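PDB 6P2K: fibronectin type III domain-containing protein from Simiduia agarivorans, which probably hydrolyses xyloglucan-type beta-glucans as an ancestral family 74 glycoside hydrolase, this chain being the two-propeller catalytic part of a longer protein. Local coordinates for residues Leu678-Trp681 with Arg687-Phe690; Asp736-Ser741 with Gly765-Ser770. All blocks are in the same frame, centred on the assembly; numbering follows the deposited sequence.

Interaction 1: residues Leu678-Trp681 with Arg687-Phe690; sequences LVWW and RFKF
Trp680 and Trp681 both meet the ring of Phe688, a small worked example of aromatic side chains joining two loop segments where no hydrogen bond does. The first segment is a type I beta turn, Leu678 to Trp681, closed by a weak bond from Trp681 N to Leu678 O (3.4 Å). Leu678 takes part indirectly, its CB lying over one face of the Trp680 indole, toward the rim. Trp680 follows, with CG set between the backbone N and the carbonyl carbon (chi1 46°), a rotation that carries its six-membered ring across to Phe688: Trp680 CH2 lies over one face of the phenyl ring, off its centre and 3.7 Å from Phe688 CD1, while Trp680 CZ3 rests 4.0 Å from Phe688 CB. The planes are inclined at 43°, neither stacked nor perpendicular. Trp681, at the start of helix 681-684, makes a single, longer approach. Its CZ3 lies 4.2 Å from Phe688 CD2, which sits at the edge of the indole, near its plane; Trp680 CH2 adjoins the same ring edge. On the side of the second segment, Phe688 CE2 stands over the centre of the Phe690 ring, and Leu714 of strand 714-723 touches both Trp680 and Phe688. This is an aromatic cluster in the helix-bearing connection between two successive propeller blades, formed where the chain passes through helix 681-684 on its way from strand 661-664 to 697-699.

Interaction 2: residues Asp736-Ser741 with Gly765-Ser770; sequences DDLHFS and GLWRRS
Leu738 and Trp767 form the close-packed part of this contact, while Asp736 and Arg769 join at its solvent-facing side. With CG anti to the backbone N, Leu738 sends CD1 over one face of the indole. That methyl makes a CH-pi contact, 3.9 Å from the centroid of the five-membered ring of Trp767 and 22° off its normal; its nearest indole atom is Trp767 CD2, 3.7 Å from Leu738 CD1. The indole is helped into place from outside the pair, since Trp767 NE1 donates to the carbonyl oxygen of Ala764. Val718 and Trp6 also touch Leu738, so a buried leucine is packed from several directions.

The outer side works differently. Arg769 extends its chain from CG to NE and grips one carboxylate oxygen side-on with two nitrogens: NE reaches Asp736 OD2 at 3.0 Å and NH2 reaches the same Asp736 OD2 at 2.7 Å, the latter the straighter bond (152° against 137°). OD2 lies close to the guanidinium plane, and the two charged groups are nearly coplanar although their side chains cross at about a right angle. A methionine in place of Arg769 would probably leave the Asp736 carboxylate without its charged mate and free to turn. The chemistry thus implies a division of labour: dispersion across the indole face holds the loop to the blade strand inside, and a forked, directional salt bridge ties its exposed end.

How the interactions relate
Set side by side, these two contacts show a chemistry that follows their burial. Interaction 1 is buried and wholly apolar, joining two loop segments around a short helix; interaction 2 is partly buried and ties a loop to strand 765-770, adding an ion pair where it meets solvent. That strand pairs with 7-8 from the chain's beginning, so interaction 2 belongs to a blade closed by both chain ends. The centres of interactions 1 and 2 lie about 19 Å apart, and the nearest atoms of interactions 1 and 2 are about 7 Å apart, without touching. Strand 714-723 links them indirectly, presenting Leu714 to interaction 1 and Val718 to interaction 2.

Interaction 1: residues Leu678-Trp681 with Arg687-Phe690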
ATOM      1  N   LEU B 678     -31.829  -7.222 -52.383  1.00 41.92           N
ATOM      2  CA  LEU B 678     -31.466  -8.497 -51.778  1.00 42.39           C
ATOM      3  C   LEU B 678     -31.107  -9.490 -52.872  1.00 45.52           C
ATOM      4  O   LEU B 678     -31.950  -9.826 -53.712  1.00 47.11           O
ATOM      5  CB  LEU B 678     -32.613  -9.028 -50.924  1.00 38.68           C
ATOM      6  CG  LEU B 678     -33.154  -7.996 -49.940  1.00 38.13           C
ATOM      7  CD1 LEU B 678     -34.375  -8.550 -49.259  1.00 35.63           C
ATOM      8  CD2 LEU B 678     -32.087  -7.610 -48.922  1.00 36.89           C
ATOM      9  N   VAL B 679     -29.858  -9.959 -52.856  1.00 43.34           N
ATOM     10  CA  VAL B 679     -29.401 -10.921 -53.848  1.00 43.03           C
ATOM     11  C   VAL B 679     -30.104 -12.263 -53.690  1.00 41.05           C
ATOM     12  O   VAL B 679     -30.146 -13.051 -54.641  1.00 41.37           O
ATOM     13  CB  VAL B 679     -27.870 -11.076 -53.752  1.00 41.26           C
ATOM     14  CG1 VAL B 679     -27.489 -11.884 -52.518  1.00 36.24           C
ATOM     15  CG2 VAL B 679     -27.305 -11.708 -55.015  1.00 44.08           C
ATOM     16  N   TRP B 680     -30.680 -12.535 -52.519  1.00 37.24           N
ATOM     17  CA  TRP B 680     -31.257 -13.835 -52.208  1.00 37.03           C
ATOM     18  C   TRP B 680     -32.769 -13.895 -52.392  1.00 36.88           C
ATOM     19  O   TRP B 680     -33.354 -14.969 -52.213  1.00 36.85           O
ATOM     20  CB  TRP B 680     -30.911 -14.233 -50.767  1.00 35.22           C
ATOM     21  CG  TRP B 680     -31.113 -13.142 -49.751  1.00 35.97           C
ATOM     22  CD1 TRP B 680     -30.170 -12.270 -49.291  1.00 35.99           C
ATOM     23  CD2 TRP B 680     -32.327 -12.820 -49.056  1.00 36.26           C
ATOM     24  NE1 TRP B 680     -30.720 -11.423 -48.357  1.00 37.72           N
ATOM     25  CE2 TRP B 680     -32.043 -11.741 -48.194  1.00 35.35           C
ATOM     26  CE3 TRP B 680     -33.626 -13.340 -49.078  1.00 35.27           C
ATOM     27  CZ2 TRP B 680     -33.008 -11.169 -47.366  1.00 33.41           C
ATOM     28  CZ3 TRP B 680     -34.584 -12.771 -48.254  1.00 35.99           C
ATOM     29  CH2 TRP B 680     -34.270 -11.695 -47.411  1.00 35.73           C
ATOM     30  N   TRP B 681     -33.413 -12.783 -52.752  1.00 35.48           N
ATOM     31  CA  TRP B 681     -34.870 -12.739 -52.709  1.00 34.62           C
ATOM     32  C   TRP B 681     -35.498 -13.734 -53.676  1.00 38.18           C
ATOM     33  O   TRP B 681     -36.476 -14.409 -53.332  1.00 35.89           O
ATOM     34  CB  TRP B 681     -35.374 -11.331 -53.008  1.00 35.46           C
ATOM     35  CG  TRP B 681     -36.840 -11.220 -52.763  1.00 38.80           C
ATOM     36  CD1 TRP B 681     -37.829 -11.163 -53.700  1.00 41.18           C
ATOM     37  CD2 TRP B 681     -37.490 -11.191 -51.490  1.00 37.22           C
ATOM     38  NE1 TRP B 681     -39.055 -11.083 -53.088  1.00 40.86           N
ATOM     39  CE2 TRP B 681     -38.874 -11.100 -51.730  1.00 38.15           C
ATOM     40  CE3 TRP B 681     -37.035 -11.228 -50.168  1.00 36.05           C
ATOM     41  CZ2 TRP B 681     -39.808 -11.041 -50.698  1.00 36.95           C
ATOM     42  CZ3 TRP B 681     -37.963 -11.170 -49.145  1.00 35.22           C
ATOM     43  CH2 TRP B 681     -39.333 -11.078 -49.416  1.00 34.98           C
ATOM     44  N   ARG B 687     -39.235 -18.165 -48.385  1.00 41.41           N
ATOM     45  CA  ARG B 687     -39.119 -18.697 -47.033  1.00 39.25           C
ATOM     46  C   ARG B 687     -38.925 -17.623 -45.974  1.00 35.68           C
ATOM     47  O   ARG B 687     -39.088 -17.915 -44.785  1.00 34.13           O
ATOM     48  CB  ARG B 687     -37.943 -19.678 -46.931  1.00 40.35           C
ATOM     49  CG  ARG B 687     -37.624 -20.457 -48.188  1.00 41.90           C
ATOM     50  CD  ARG B 687     -36.761 -21.651 -47.829  1.00 42.51           C
ATOM     51  NE  ARG B 687     -36.379 -22.442 -48.992  1.00 43.69           N
ATOM     52  CZ  ARG B 687     -36.313 -23.769 -48.996  1.00 42.77           C
ATOM     53  NH1 ARG B 687     -36.612 -24.452 -47.897  1.00 37.72           N
ATOM     54  NH2 ARG B 687     -35.956 -24.415 -50.097  1.00 45.97           N
ATOM     55  N   PHE B 688     -38.576 -16.401 -46.371  1.00 33.28           N
ATOM     56  CA  PHE B 688     -38.197 -15.380 -45.407  1.00 29.33           C
ATOM     57  C   PHE B 688     -39.384 -14.985 -44.539  1.00 29.11           C
ATOM     58  O   PHE B 688     -40.462 -14.669 -45.046  1.00 33.70           O
ATOM     59  CB  PHE B 688     -37.644 -14.147 -46.117  1.00 27.77           C
ATOM     60  CG  PHE B 688     -37.245 -13.042 -45.177  1.00 29.08           C
ATOM     61  CD1 PHE B 688     -36.059 -13.116 -44.466  1.00 25.75           C
ATOM     62  CD2 PHE B 688     -38.058 -11.935 -44.998  1.00 28.77           C
ATOM     63  CE1 PHE B 688     -35.689 -12.102 -43.596  1.00 24.61           C
ATOM     64  CE2 PHE B 688     -37.697 -10.922 -44.131  1.00 25.71           C
ATOM     65  CZ  PHE B 688     -36.510 -11.005 -43.430  1.00 26.20           C
ATOM     66  N   LYS B 689     -39.173 -14.996 -43.226  1.00 29.74           N
ATOM     67  CA  LYS B 689     -40.148 -14.515 -42.260  1.00 31.04           C
ATOM     68  C   LYS B 689     -39.656 -13.200 -41.672  1.00 28.09           C
ATOM     69  O   LYS B 689     -38.470 -13.056 -41.357  1.00 26.14           O
ATOM     70  CB  LYS B 689     -40.379 -15.547 -41.151  1.00 30.68           C
ATOM     71  CG  LYS B 689     -40.716 -16.939 -41.679  1.00 33.87           C
ATOM     72  CD  LYS B 689     -40.970 -17.926 -40.550  1.00 36.04           C
ATOM     73  CE  LYS B 689     -39.708 -18.193 -39.742  1.00 34.36           C
ATOM     74  NZ  LYS B 689     -38.701 -18.964 -40.525  1.00 32.88           N
ATOM     75  N   PHE B 690     -40.566 -12.236 -41.541  1.00 27.83           N
ATOM     76  CA  PHE B 690     -40.211 -10.910 -41.036  1.00 28.35           C
ATOM     77  C   PHE B 690     -40.184 -10.956 -39.513  1.00 29.52           C
ATOM     78  O   PHE B 690     -41.099 -10.503 -38.821  1.00 30.00           O
ATOM     79  CB  PHE B 690     -41.180  -9.857 -41.555  1.00 28.75           C
ATOM     80  CG  PHE B 690     -40.857  -9.371 -42.938  1.00 32.72           C
ATOM     81  CD1 PHE B 690     -41.313 -10.057 -44.051  1.00 35.21           C
ATOM     82  CD2 PHE B 690     -40.085  -8.237 -43.124  1.00 35.52           C
ATOM     83  CE1 PHE B 690     -41.014  -9.617 -45.328  1.00 36.86           C
ATOM     84  CE2 PHE B 690     -39.782  -7.790 -44.398  1.00 38.84           C
ATOM     85  CZ  PHE B 690     -40.245  -8.482 -45.501  1.00 38.06           C
TER

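Interaction 2: residues Asp736-Ser741 with Gly765-Ser770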
ATOM      1  N   ASP B 736     -27.095   0.273 -45.678  1.00 34.21           N
ATOM      2  CA  ASP B 736     -25.843   0.767 -46.276  1.00 36.36           C
ATOM      3  C   ASP B 736     -24.912  -0.425 -46.506  1.00 36.04           C
ATOM      4  O   ASP B 736     -25.328  -1.408 -47.135  1.00 37.48           O
ATOM      5  CB  ASP B 736     -25.274   1.882 -45.407  1.00 36.69           C
ATOM      6  CG  ASP B 736     -26.187   3.093 -45.340  1.00 40.62           C
ATOM      7  OD1 ASP B 736     -26.785   3.448 -46.376  1.00 42.02           O
ATOM      8  OD2 ASP B 736     -26.302   3.692 -44.252  1.00 43.51           O
ATOM      9  N   ASP B 737     -23.676  -0.397 -46.009  1.00 34.08           N
ATOM     10  CA  ASP B 737     -22.706  -1.450 -46.269  1.00 35.81           C
ATOM     11  C   ASP B 737     -22.696  -2.542 -45.197  1.00 32.65           C
ATOM     12  O   ASP B 737     -21.738  -3.319 -45.134  1.00 31.80           O
ATOM     13  CB  ASP B 737     -21.306  -0.848 -46.418  1.00 35.42           C
ATOM     14  CG  ASP B 737     -20.928   0.055 -45.259  1.00 37.56           C
ATOM     15  OD1 ASP B 737     -21.763   0.251 -44.352  1.00 36.69           O
ATOM     16  OD2 ASP B 737     -19.791   0.570 -45.253  1.00 43.25           O
ATOM     17  N   LEU B 738     -23.733  -2.625 -44.363  1.00 31.15           N
ATOM     18  CA  LEU B 738     -23.798  -3.657 -43.328  1.00 28.75           C
ATOM     19  C   LEU B 738     -24.253  -4.956 -43.979  1.00 30.62           C
ATOM     20  O   LEU B 738     -25.434  -5.134 -44.287  1.00 31.58           O
ATOM     21  CB  LEU B 738     -24.730  -3.245 -42.196  1.00 23.10           C
ATOM     22  CG  LEU B 738     -24.597  -4.090 -40.925  1.00 24.22           C
ATOM     23  CD1 LEU B 738     -23.188  -3.985 -40.344  1.00 24.86           C
ATOM     24  CD2 LEU B 738     -25.633  -3.681 -39.891  1.00 22.76           C
ATOM     25  N   HIS B 739     -23.311  -5.877 -44.184  1.00 30.38           N
ATOM     26  CA  HIS B 739     -23.605  -7.065 -44.974  1.00 32.64           C
ATOM     27  C   HIS B 739     -24.298  -8.138 -44.141  1.00 33.86           C
ATOM     28  O   HIS B 739     -25.181  -8.844 -44.644  1.00 37.28           O
ATOM     29  CB  HIS B 739     -22.319  -7.582 -45.614  1.00 33.71           C
ATOM     30  CG  HIS B 739     -21.730  -6.641 -46.623  1.00 39.39           C
ATOM     31  ND1 HIS B 739     -20.513  -6.018 -46.441  1.00 39.55           N
ATOM     32  CD2 HIS B 739     -22.198  -6.211 -47.819  1.00 39.77           C
ATOM     33  CE1 HIS B 739     -20.255  -5.249 -47.484  1.00 42.15           C
ATOM     34  NE2 HIS B 739     -21.261  -5.350 -48.334  1.00 42.34           N
ATOM     35  N   PHE B 740     -23.933  -8.269 -42.873  1.00 30.46           N
ATOM     36  CA  PHE B 740     -24.675  -9.084 -41.920  1.00 28.80           C
ATOM     37  C   PHE B 740     -25.402  -8.114 -40.998  1.00 26.53           C
ATOM     38  O   PHE B 740     -24.784  -7.501 -40.122  1.00 28.93           O
ATOM     39  CB  PHE B 740     -23.747 -10.016 -41.148  1.00 32.38           C
ATOM     40  CG  PHE B 740     -24.471 -10.990 -40.267  1.00 36.68           C
ATOM     41  CD1 PHE B 740     -24.807 -10.651 -38.970  1.00 36.16           C
ATOM     42  CD2 PHE B 740     -24.831 -12.239 -40.742  1.00 41.01           C
ATOM     43  CE1 PHE B 740     -25.481 -11.542 -38.158  1.00 37.97           C
ATOM     44  CE2 PHE B 740     -25.507 -13.135 -39.933  1.00 41.19           C
ATOM     45  CZ  PHE B 740     -25.831 -12.785 -38.639  1.00 37.94           C
ATOM     46  N   SER B 741     -26.708  -7.962 -41.207  1.00 26.49           N
ATOM     47  CA  SER B 741     -27.472  -6.892 -40.582  1.00 26.04           C
ATOM     48  C   SER B 741     -28.454  -7.372 -39.522  1.00 24.59           C
ATOM     49  O   SER B 741     -29.136  -6.539 -38.918  1.00 25.57           O
ATOM     50  CB  SER B 741     -28.220  -6.092 -41.654  1.00 26.05           C
ATOM     51  OG  SER B 741     -29.092  -6.926 -42.393  1.00 27.39           O
ATOM     52  N   GLY B 765     -20.280  -9.943 -34.711  1.00 22.12           N
ATOM     53  CA  GLY B 765     -19.698  -9.030 -33.746  1.00 20.90           C
ATOM     54  C   GLY B 765     -20.385  -7.672 -33.703  1.00 19.00           C
ATOM     55  O   GLY B 765     -21.588  -7.540 -33.932  1.00 20.17           O
ATOM     56  N   LEU B 766     -19.589  -6.645 -33.417  1.00 18.85           N
ATOM     57  CA  LEU B 766     -20.086  -5.319 -33.082  1.00 16.16           C
ATOM     58  C   LEU B 766     -19.786  -4.332 -34.201  1.00 21.98           C
ATOM     59  O   LEU B 766     -18.679  -4.314 -34.748  1.00 25.30           O
ATOM     60  CB  LEU B 766     -19.455  -4.829 -31.778  1.00 16.80           C
ATOM     61  CG  LEU B 766     -19.648  -3.362 -31.398  1.00 17.34           C
ATOM     62  CD1 LEU B 766     -21.108  -3.075 -31.074  1.00 16.21           C
ATOM     63  CD2 LEU B 766     -18.746  -3.011 -30.223  1.00 18.61           C
ATOM     64  N   TRP B 767     -20.782  -3.509 -34.530  1.00 20.67           N
ATOM     65  CA  TRP B 767     -20.657  -2.470 -35.540  1.00 21.40           C
ATOM     66  C   TRP B 767     -21.292  -1.193 -35.013  1.00 24.64           C
ATOM     67  O   TRP B 767     -22.220  -1.237 -34.200  1.00 23.41           O
ATOM     68  CB  TRP B 767     -21.336  -2.875 -36.857  1.00 19.74           C
ATOM     69  CG  TRP B 767     -20.783  -4.122 -37.463  1.00 17.92           C
ATOM     70  CD1 TRP B 767     -20.978  -5.401 -37.033  1.00 15.47           C
ATOM     71  CD2 TRP B 767     -19.943  -4.210 -38.618  1.00 19.62           C
ATOM     72  NE1 TRP B 767     -20.308  -6.280 -37.845  1.00 16.60           N
ATOM     73  CE2 TRP B 767     -19.665  -5.574 -38.828  1.00 18.75           C
ATOM     74  CE3 TRP B 767     -19.397  -3.266 -39.495  1.00 19.68           C
ATOM     75  CZ2 TRP B 767     -18.867  -6.020 -39.881  1.00 23.94           C
ATOM     76  CZ3 TRP B 767     -18.606  -3.709 -40.536  1.00 24.16           C
ATOM     77  CH2 TRP B 767     -18.349  -5.074 -40.723  1.00 26.47           C
ATOM     78  N   ARG B 768     -20.800  -0.051 -35.494  1.00 22.18           N
ATOM     79  CA  ARG B 768     -21.373   1.233 -35.126  1.00 21.74           C
ATOM     80  C   ARG B 768     -21.521   2.118 -36.356  1.00 28.20           C
ATOM     81  O   ARG B 768     -20.765   2.007 -37.328  1.00 28.17           O
ATOM     82  CB  ARG B 768     -20.540   1.947 -34.052  1.00 16.54           C
ATOM     83  CG  ARG B 768     -19.377   2.756 -34.579  1.00 22.01           C
ATOM     84  CD  ARG B 768     -18.769   3.604 -33.477  1.00 22.77           C
ATOM     85  NE  ARG B 768     -17.742   4.497 -33.996  1.00 24.75           N
ATOM     86  CZ  ARG B 768     -17.082   5.386 -33.261  1.00 28.64           C
ATOM     87  NH1 ARG B 768     -17.339   5.503 -31.965  1.00 26.60           N
ATOM     88  NH2 ARG B 768     -16.165   6.161 -33.827  1.00 31.69           N
ATOM     89  N   ARG B 769     -22.511   3.003 -36.296  1.00 27.74           N
ATOM     90  CA  ARG B 769     -22.861   3.881 -37.400  1.00 27.43           C
ATOM     91  C   ARG B 769     -23.139   5.273 -36.858  1.00 27.76           C
ATOM     92  O   ARG B 769     -23.772   5.423 -35.810  1.00 25.33           O
ATOM     93  CB  ARG B 769     -24.093   3.358 -38.157  1.00 28.29           C
ATOM     94  CG  ARG B 769     -24.440   4.143 -39.413  1.00 33.53           C
ATOM     95  CD  ARG B 769     -25.807   3.762 -39.953  1.00 32.29           C
ATOM     96  NE  ARG B 769     -26.037   4.306 -41.289  1.00 33.18           N
ATOM     97  CZ  ARG B 769     -26.473   5.538 -41.527  1.00 38.08           C
ATOM     98  NH1 ARG B 769     -26.726   6.358 -40.518  1.00 41.73           N
ATOM     99  NH2 ARG B 769     -26.656   5.951 -42.772  1.00 41.87           N
ATOM    100  N   SER B 770     -22.654   6.285 -37.572  1.00 32.26           N
ATOM    101  CA  SER B 770     -22.978   7.663 -37.236  1.00 30.85           C
ATOM    102  C   SER B 770     -24.434   7.954 -37.579  1.00 27.88           C
ATOM    103  O   SER B 770     -24.947   7.501 -38.605  1.00 30.42           O
ATOM    104  CB  SER B 770     -22.055   8.620 -37.989  1.00 35.97           C
ATOM    105  OG  SER B 770     -21.900   9.835 -37.281  1.00 42.20           O
TER